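PDB 2UWJ: type III export protein PSCE from Pseudomonas aeruginosa, which acts with PscG as a cytoplasmic chaperone of the type III secretion needle protein PscF, preventing its premature polymerization before needle assembly. Local coordinates for residues E9-L12 with T18-A21; E33-L38 with A56-L61. One frame throughout, in Å; residues are numbered along the deposited sequence.

Contact 1 of 2, residues E9-L12 with T18-A21; sequences ETRL and THAA
The backbones of Leu12 and Ala20 come within 6.0 Å of each other, CA to CA, where the short helix 7-12 meets the first turn of the long helix 18-40 in a helix-loop-helix arrangement; five residues without helix or strand join the two. Leu12, Arg11, His19 and Ala20 make the contact, mostly through carbon and with no direct polar bond between them. Leu12 has CG anti to its carbonyl carbon (chi1 -60°), which sends the branched end of the chain across the gap although its CB does not point there. One methyl, CD2, does the touching: it lies 3.6 Å from CD2 of His19, meeting the imidazole obliquely, and 3.7 Å from CB of Ala20. The small alanine lets the leucine methyl come close, and Leu12 also packs on Leu64 and Leu67 of helix 44-68, so its side chain touches both of the longer helices.

The CB of His19 is directed at segment 9-12, with CG anti to the backbone N (chi1 -178°). Arg11 CG sits over one face of the His19 imidazole, displaced toward the rim, in a CH-pi contact 4.3 Å from the ring centroid. Bends at chi2 and chi3 of Arg11 then carry the guanidinium past the ring, their planes 69° apart. A long, flexible side chain suits this double role: its CG methylene lies over the histidine while its charged end serves the assembly, NH2 in a salt bridge with Glu11 of a PscG chain and NH1 hydrogen-bonded to a polar side chain of another protein chain. The imidazole nitrogen NE2 of His19, buried here without a hydrogen-bonding partner, lies at the guanidinium edge, 3.7 Å from Arg11 NE.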
loop_
_atom_site.group_PDB
_atom_site.type_symbol
_atom_site.label_atom_id
_atom_site.label_comp_id
_atom_site.label_asym_id
_atom_site.label_seq_id
_atom_site.Cartn_x
_atom_site.Cartn_y
_atom_site.Cartn_z
ATOM N N GLU A 9 -9.193 0.336 2.490
ATOM C CA GLU A 9 -10.138 1.429 2.729
ATOM C C GLU A 9 -10.012 2.531 1.665
ATOM O O GLU A 9 -11.010 3.127 1.260
ATOM C CB GLU A 9 -9.936 2.017 4.134
ATOM C CG GLU A 9 -10.399 1.057 5.216
ATOM C CD GLU A 9 -9.887 1.456 6.586
ATOM O OE1 GLU A 9 -10.511 2.352 7.222
ATOM O OE2 GLU A 9 -8.846 0.902 6.995
ATOM N N THR A 10 -8.795 2.800 1.188
ATOM C CA THR A 10 -8.671 3.823 0.134
ATOM C C THR A 10 -9.376 3.275 -1.119
ATOM O O THR A 10 -10.199 3.965 -1.750
ATOM C CB THR A 10 -7.184 4.124 -0.142
ATOM O OG1 THR A 10 -6.598 4.628 1.063
ATOM C CG2 THR A 10 -7.011 5.149 -1.262
ATOM N N ARG A 11 -9.075 2.030 -1.471
ATOM C CA ARG A 11 -9.705 1.398 -2.624
ATOM C C ARG A 11 -11.233 1.553 -2.506
ATOM O O ARG A 11 -11.906 1.943 -3.461
ATOM C CB ARG A 11 -9.318 -0.079 -2.673
ATOM C CG ARG A 11 -8.967 -0.648 -4.019
ATOM C CD ARG A 11 -7.728 -1.588 -3.871
ATOM N NE ARG A 11 -7.941 -2.783 -3.028
ATOM C CZ ARG A 11 -7.116 -3.207 -2.058
ATOM N NH1 ARG A 11 -5.997 -2.548 -1.766
ATOM N NH2 ARG A 11 -7.402 -4.311 -1.379
ATOM N N LEU A 12 -11.775 1.278 -1.326
ATOM C CA LEU A 12 -13.219 1.389 -1.095
ATOM C C LEU A 12 -13.770 2.826 -0.991
ATOM O O LEU A 12 -14.972 3.018 -1.011
ATOM C CB LEU A 12 -13.598 0.644 0.198
ATOM C CG LEU A 12 -13.342 -0.844 0.368
ATOM C CD1 LEU A 12 -13.606 -1.209 1.845
ATOM C CD2 LEU A 12 -14.230 -1.673 -0.556
ATOM N N THR A 18 -17.676 0.082 -7.201
ATOM C CA THR A 18 -17.363 -1.075 -8.006
ATOM C C THR A 18 -16.541 -2.115 -7.229
ATOM O O THR A 18 -16.870 -3.305 -7.257
ATOM C CB THR A 18 -16.650 -0.653 -9.314
ATOM O OG1 THR A 18 -17.644 -0.514 -10.347
ATOM C CG2 THR A 18 -15.590 -1.679 -9.744
ATOM N N HIS A 19 -15.491 -1.678 -6.537
ATOM C CA HIS A 19 -14.666 -2.620 -5.780
ATOM C C HIS A 19 -15.426 -3.282 -4.621
ATOM O O HIS A 19 -15.357 -4.490 -4.453
ATOM C CB HIS A 19 -13.398 -1.959 -5.203
ATOM C CG HIS A 19 -12.517 -2.933 -4.468
ATOM N ND1 HIS A 19 -12.070 -4.111 -5.041
ATOM C CD2 HIS A 19 -12.067 -2.948 -3.187
ATOM C CE1 HIS A 19 -11.390 -4.806 -4.146
ATOM N NE2 HIS A 19 -11.373 -4.123 -3.013
ATOM N N ALA A 20 -16.162 -2.500 -3.844
ATOM C CA ALA A 20 -16.892 -3.070 -2.724
ATOM C C ALA A 20 -17.907 -4.106 -3.184
ATOM O O ALA A 20 -17.997 -5.163 -2.592
ATOM C CB ALA A 20 -17.608 -2.001 -1.971
ATOM N N ALA A 21 -18.680 -3.794 -4.232
ATOM C CA ALA A 21 -19.704 -4.720 -4.719
ATOM C C ALA A 21 -19.039 -5.980 -5.177
ATOM O O ALA A 21 -19.511 -7.077 -4.865
ATOM C CB ALA A 21 -20.498 -4.089 -5.876
#

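Contact 2 of 2, residues E33-L38 with A56-L61; sequences ECRREL and ALEGGL
The guanidinium of Arg35 receives Glu58 at its edge: carboxylate oxygen OE2 approaches NH2, tilted 18° out of the guanidinium plane. The two planar groups are turned 59° apart, and their side chains cross at about a right angle. Glu58 OE2 accepts through its anti lone pair, the one directed away from OE1, and the hydrogen bond from Arg35 NH2 is 2.8 Å long and moderately bent. The salt bridge is monodentate, one nitrogen meeting one oxygen rather than a paired, bidentate grip. Neither CB points at the other helix; the length of the two chains closes the gap, and Arg35, extended from CG to NE, suits that span.

This is the antiparallel helical hairpin of PscE, in which helix 18-40 packs along helix 44-68, with residues 19-40 predicted to form a coiled coil. Arginine and glutamate suit the more exposed border of such an interface, where opposite charges can pair beside the apolar seam. Within that seam, Cys34 and Leu57 each direct CB at the opposite segment, their CA atoms 9.2 Å apart. The touch between them is loose, Cys34 CB lying 4.5 Å from Leu57 CD1. Each has further company: Leu57 packs on Leu27 and Ala30 and meets Leu9 of a PscG chain, while the compact Cys34 lies against Ala54.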
loop_
_atom_site.group_PDB
_atom_site.type_symbol
_atom_site.label_atom_id
_atom_site.label_comp_id
_atom_site.label_asym_id
_atom_site.label_seq_id
_atom_site.Cartn_x
_atom_site.Cartn_y
_atom_site.Cartn_z
ATOM N N GLU A 33 -20.364 -21.683 -1.193
ATOM C CA GLU A 33 -19.722 -22.953 -1.516
ATOM C C GLU A 33 -19.367 -23.645 -0.237
ATOM O O GLU A 33 -19.474 -24.863 -0.108
ATOM C CB GLU A 33 -18.418 -22.781 -2.301
ATOM C CG GLU A 33 -18.523 -22.008 -3.592
ATOM C CD GLU A 33 -17.208 -22.004 -4.385
ATOM O OE1 GLU A 33 -16.123 -22.182 -3.770
ATOM O OE2 GLU A 33 -17.259 -21.812 -5.624
ATOM N N CYS A 34 -18.897 -22.847 0.720
ATOM C CA CYS A 34 -18.510 -23.379 2.002
ATOM C C CYS A 34 -19.730 -24.048 2.718
ATOM O O CYS A 34 -19.644 -25.166 3.258
ATOM C CB CYS A 34 -17.875 -22.209 2.831
ATOM S SG CYS A 34 -16.946 -22.787 4.167
ATOM N N ARG A 35 -20.866 -23.382 2.689
ATOM C CA ARG A 35 -22.069 -23.905 3.337
ATOM C C ARG A 35 -22.585 -25.141 2.589
ATOM O O ARG A 35 -23.071 -26.080 3.204
ATOM C CB ARG A 35 -23.141 -22.822 3.400
ATOM C CG ARG A 35 -22.891 -21.803 4.520
ATOM C CD ARG A 35 -23.830 -20.649 4.387
ATOM N NE ARG A 35 -23.681 -19.679 5.476
ATOM C CZ ARG A 35 -24.119 -18.417 5.425
ATOM N NH1 ARG A 35 -24.727 -17.980 4.331
ATOM N NH2 ARG A 35 -23.956 -17.590 6.466
ATOM N N ARG A 36 -22.467 -25.132 1.274
ATOM C CA ARG A 36 -22.887 -26.304 0.495
ATOM C C ARG A 36 -22.015 -27.509 0.873
ATOM O O ARG A 36 -22.529 -28.598 1.134
ATOM C CB ARG A 36 -22.792 -26.032 -1.017
ATOM C CG ARG A 36 -23.816 -25.022 -1.528
ATOM C CD ARG A 36 -23.925 -25.061 -3.079
ATOM N NE ARG A 36 -22.642 -24.781 -3.727
ATOM C CZ ARG A 36 -22.222 -23.563 -4.072
ATOM N NH1 ARG A 36 -22.991 -22.507 -3.845
ATOM N NH2 ARG A 36 -21.015 -23.403 -4.610
ATOM N N GLU A 37 -20.703 -27.333 0.947
ATOM C CA GLU A 37 -19.843 -28.451 1.303
ATOM C C GLU A 37 -20.096 -28.958 2.752
ATOM O O GLU A 37 -20.009 -30.162 3.027
ATOM C CB GLU A 37 -18.355 -28.112 1.081
ATOM C CG GLU A 37 -17.474 -29.327 1.337
ATOM C CD GLU A 37 -15.995 -29.107 1.104
ATOM O OE1 GLU A 37 -15.183 -29.996 1.487
ATOM O OE2 GLU A 37 -15.625 -28.065 0.544
ATOM N N LEU A 38 -20.432 -28.053 3.662
ATOM C CA LEU A 38 -20.707 -28.425 5.033
ATOM C C LEU A 38 -21.971 -29.277 5.038
ATOM O O LEU A 38 -22.065 -30.263 5.769
ATOM C CB LEU A 38 -20.946 -27.175 5.899
ATOM C CG LEU A 38 -19.624 -26.644 6.520
ATOM C CD1 LEU A 38 -19.856 -25.168 6.863
ATOM C CD2 LEU A 38 -19.168 -27.515 7.736
ATOM N N ALA A 56 -14.758 -16.998 8.955
ATOM C CA ALA A 56 -13.827 -15.954 8.459
ATOM C C ALA A 56 -14.498 -15.156 7.359
ATOM O O ALA A 56 -14.407 -13.949 7.303
ATOM C CB ALA A 56 -12.568 -16.585 7.905
ATOM N N LEU A 57 -15.193 -15.859 6.471
ATOM C CA LEU A 57 -15.899 -15.210 5.368
ATOM C C LEU A 57 -17.055 -14.358 5.886
ATOM O O LEU A 57 -17.247 -13.216 5.423
ATOM C CB LEU A 57 -16.404 -16.285 4.385
ATOM C CG LEU A 57 -15.327 -16.910 3.504
ATOM C CD1 LEU A 57 -15.937 -18.197 2.767
ATOM C CD2 LEU A 57 -14.851 -15.868 2.483
ATOM N N GLU A 58 -17.835 -14.901 6.830
ATOM C CA GLU A 58 -18.942 -14.122 7.427
ATOM C C GLU A 58 -18.324 -12.892 8.131
ATOM O O GLU A 58 -18.913 -11.830 8.114
ATOM C CB GLU A 58 -19.677 -14.933 8.488
ATOM C CG GLU A 58 -20.632 -15.940 7.888
ATOM C CD GLU A 58 -21.147 -16.938 8.905
ATOM O OE1 GLU A 58 -20.619 -17.001 10.050
ATOM O OE2 GLU A 58 -22.080 -17.677 8.526
ATOM N N GLY A 59 -17.158 -13.067 8.776
ATOM C CA GLY A 59 -16.522 -11.911 9.414
ATOM C C GLY A 59 -16.111 -10.856 8.365
ATOM O O GLY A 59 -16.256 -9.632 8.568
ATOM N N GLY A 60 -15.572 -11.326 7.243
ATOM C CA GLY A 60 -15.189 -10.401 6.176
ATOM C C GLY A 60 -16.374 -9.595 5.655
ATOM O O GLY A 60 -16.254 -8.398 5.379
ATOM N N LEU A 61 -17.522 -10.260 5.475
ATOM C CA LEU A 61 -18.738 -9.593 4.981
ATOM C C LEU A 61 -19.217 -8.576 6.010
ATOM O O LEU A 61 -19.661 -7.468 5.669
ATOM C CB LEU A 61 -19.843 -10.638 4.703
ATOM C CG LEU A 61 -19.532 -11.429 3.408
ATOM C CD1 LEU A 61 -20.330 -12.748 3.413
ATOM C CD2 LEU A 61 -19.930 -10.584 2.177
#

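How the contacts relate
Helix 18-40 serves both contacts. Contact 1 fastens the short helix 7-12 to its beginning, whereas contact 2 pairs its later turns with helix 44-68, which returns antiparallel, so that the far end of this returning helix reaches contact 1. The two centres are 21 Å apart, on opposite sides of the chain's centre; the contacts do not touch, their nearest atoms being about 7 Å apart. Both sites face PscG: contact 1 through Arg11, whose guanidinium is shared between PscG and another protein chain, contact 2 through packing of Ala56 and Leu57. A bound nickel ion lies about 3 Å from the side chain of Arg35 in contact 2.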